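PDB 5G4J: phospholyase from Arthrobacter aurescens, which probably catalyses the pyridoxal phosphate-dependent breakdown of phosphoethanolamine to acetaldehyde, ammonia and phosphate. Local coordinates for residues Gly366-Ile371 / Lys412-Leu417. Sequence-based numbering, arbitrary orientation. Where two conformers were deposited one is given.
Sequences GLFFGI and KMRPPL. With EXT ({5-hydroxy-6-methyl-4-[(E)-{[2-(phosphonooxy)ethyl]imino}methyl]pyridin-3-yl}methyl dihydrogen phosphate), chain C.
The ring of Phe368 lies over the aliphatic part of Arg414, whose CG makes a CH-pi contact 4.0 Å from the ring centroid and whose CD comes within 3.4 Å of Phe368 CE2. The two side chains run alongside each other where antiparallel strands 368-373 and 410-413 meet in a mixed sheet of this fold type I, class III aminotransferase-like enzyme. Lys412 crosses obliquely at the far end of the ring, CD lying 3.6 Å from Phe368 CZ. One aromatic ring thus packs against two cationic chains that bind the substrate phosphate of the external aldimine EXT. Lys412 NZ and Arg414 NH1 converge on OAP, while Arg414 NH2 takes OAS at 2.7 Å, so two nitrogens grip the phosphate at the guanidinium's edge, near its plane. With CG anti to the backbone N (chi1 -174°), the Arg414 chain extends along Phe368, then turns about the CG-CD bond to bring the guanidinium to the phosphate. Hydrogen bonds from NE to Tyr61 O and NH1 to Gln254 OE1 restrict the turn of the guanidinium, and Gln254 also binds EXT. Replacing Phe368 by an alanine would probably open a gap beside the methylenes of Lys412 and Arg414 and leave both charged ends less firmly aimed at the phosphate. In the backbone, Phe369 and Met413 form a hydrogen-bonded antiparallel pair, joined by two N-to-O bonds of 3.0 Å. Their side chains share the sheet face opposite Lys412, where helix 334-355 covers Phe369. Phe369 was deposited in two conformers; in this one Met413 CB lies over one ring face and SD is oblique to it, a tentative Met-aromatic approach. Leu367 CD1 meets Leu417 CD1 at 3.8 Å, and Leu367 O receives a nearly straight CA-H contact from Arg414 CA, 170° at the hydrogen.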
# COMPACT_ATOMS: atom_id res chain seq x y z
N GLY A 366 20.81 -9.66 17.93
CA GLY A 366 20.62 -8.26 18.01
C GLY A 366 19.45 -7.98 18.91
O GLY A 366 19.38 -8.48 20.01
N LEU A 367 18.51 -7.17 18.46
CA LEU A 367 17.32 -6.92 19.25
C LEU A 367 16.08 -7.63 18.73
O LEU A 367 14.98 -7.11 18.85
CB LEU A 367 17.10 -5.39 19.43
CG LEU A 367 18.14 -4.66 20.25
CD1 LEU A 367 17.88 -3.14 20.31
CD2 LEU A 367 18.11 -5.21 21.68
N PHE A 368 16.26 -8.80 18.14
CA PHE A 368 15.14 -9.71 17.86
C PHE A 368 15.55 -10.97 18.51
O PHE A 368 16.38 -11.73 18.00
CB PHE A 368 14.90 -9.86 16.35
CG PHE A 368 13.51 -10.25 16.01
CD1 PHE A 368 12.81 -11.19 16.75
CD2 PHE A 368 12.88 -9.68 14.92
CE1 PHE A 368 11.52 -11.58 16.39
CE2 PHE A 368 11.62 -10.08 14.56
CZ PHE A 368 10.96 -11.07 15.25
N PHE A 369 14.94 -11.24 19.67
CA PHE A 369 15.39 -12.33 20.50
C PHE A 369 14.18 -13.14 20.93
O PHE A 369 13.03 -12.64 21.00
CB PHE A 369 16.36 -11.80 21.65
CG PHE A 369 15.83 -10.62 22.47
CD1 PHE A 369 16.03 -9.32 22.10
CD2 PHE A 369 15.26 -10.83 23.72
CE1 PHE A 369 15.58 -8.30 22.90
CE2 PHE A 369 14.80 -9.78 24.52
CZ PHE A 369 14.96 -8.54 24.13
N GLY A 370 14.39 -14.43 21.12
CA GLY A 370 13.33 -15.28 21.63
C GLY A 370 13.83 -16.53 22.32
O GLY A 370 15.04 -16.82 22.33
N ILE A 371 12.88 -17.19 22.98
CA ILE A 371 13.10 -18.49 23.57
C ILE A 371 11.87 -19.34 23.34
O ILE A 371 10.71 -18.87 23.44
CB ILE A 371 13.40 -18.42 25.10
CG1 ILE A 371 12.46 -17.47 25.82
CG2 ILE A 371 14.84 -17.99 25.31
CD1 ILE A 371 12.60 -17.45 27.36
N LYS A 412 8.52 -13.74 21.58
CA LYS A 412 9.10 -12.85 20.59
C LYS A 412 9.30 -11.46 21.27
O LYS A 412 8.31 -10.80 21.64
CB LYS A 412 8.16 -12.69 19.39
CG LYS A 412 8.30 -11.40 18.53
CD LYS A 412 7.89 -11.58 17.08
CE LYS A 412 6.70 -10.87 16.53
NZ LYS A 412 6.65 -11.04 15.00
N MET A 413 10.57 -11.00 21.36
CA MET A 413 10.94 -9.73 21.95
C MET A 413 11.70 -8.96 20.90
O MET A 413 12.61 -9.51 20.27
CB MET A 413 11.75 -10.03 23.16
CG MET A 413 10.81 -10.92 24.02
SD MET A 413 11.63 -11.57 25.48
CE MET A 413 12.42 -13.07 24.86
N ARG A 414 11.19 -7.76 20.63
CA ARG A 414 11.56 -7.02 19.40
C ARG A 414 11.25 -5.58 19.65
O ARG A 414 10.35 -5.03 19.01
CB ARG A 414 10.79 -7.57 18.22
CG ARG A 414 11.16 -7.01 16.84
CD ARG A 414 10.02 -7.33 15.84
NE ARG A 414 8.75 -6.86 16.30
CZ ARG A 414 7.60 -7.08 15.66
NH1 ARG A 414 7.58 -7.67 14.45
NH2 ARG A 414 6.44 -6.68 16.20
N PRO A 415 12.00 -4.96 20.55
CA PRO A 415 11.60 -3.59 21.00
C PRO A 415 12.00 -2.51 20.01
O PRO A 415 12.81 -2.76 19.07
CB PRO A 415 12.37 -3.43 22.32
CG PRO A 415 13.59 -4.25 22.08
CD PRO A 415 13.13 -5.48 21.36
N PRO A 416 11.49 -1.29 20.20
CA PRO A 416 12.10 -0.15 19.49
C PRO A 416 13.60 -0.16 19.57
O PRO A 416 14.18 -0.60 20.61
CB PRO A 416 11.45 1.07 20.14
CG PRO A 416 10.19 0.53 20.74
CD PRO A 416 10.34 -0.90 21.02
N LEU A 417 14.30 0.26 18.51
CA LEU A 417 15.74 0.16 18.52
C LEU A 417 16.49 1.18 19.47
O LEU A 417 17.71 1.22 19.49
CB LEU A 417 16.33 0.25 17.10
CG LEU A 417 17.39 -0.84 16.84
CD1 LEU A 417 16.78 -2.26 16.74
CD2 LEU A 417 18.26 -0.50 15.64
CAA EXT C . 4.83 -8.48 7.28
CAB EXT C . 3.83 -8.08 8.21
PAC EXT C . 2.58 -4.87 5.77
OAD EXT C . 1.62 -5.48 6.78
OAE EXT C . 3.07 -3.55 5.92
OAF EXT C . 1.86 -4.86 4.45
OAG EXT C . 3.78 -5.80 5.71
CAH EXT C . 3.78 -7.22 5.34
CAI EXT C . 4.79 -8.06 5.91
NAJ EXT C . 6.80 -9.41 5.40
CAK EXT C . 5.78 -8.59 5.03
CAL EXT C . 6.84 -9.82 6.71
CAM EXT C . 7.89 -10.72 7.09
CAN EXT C . 5.87 -9.39 7.64
OAO EXT C . 5.95 -9.85 8.94
OAP EXT C . 5.55 -8.99 13.34
PAQ EXT C . 4.21 -8.24 13.67
OAR EXT C . 3.29 -9.19 14.51
OAS EXT C . 4.35 -6.91 14.43
OAT EXT C . 3.45 -8.04 12.18
CAU EXT C . 2.60 -9.01 11.59
CAV EXT C . 2.38 -8.47 10.17
NAW EXT C . 3.65 -8.68 9.37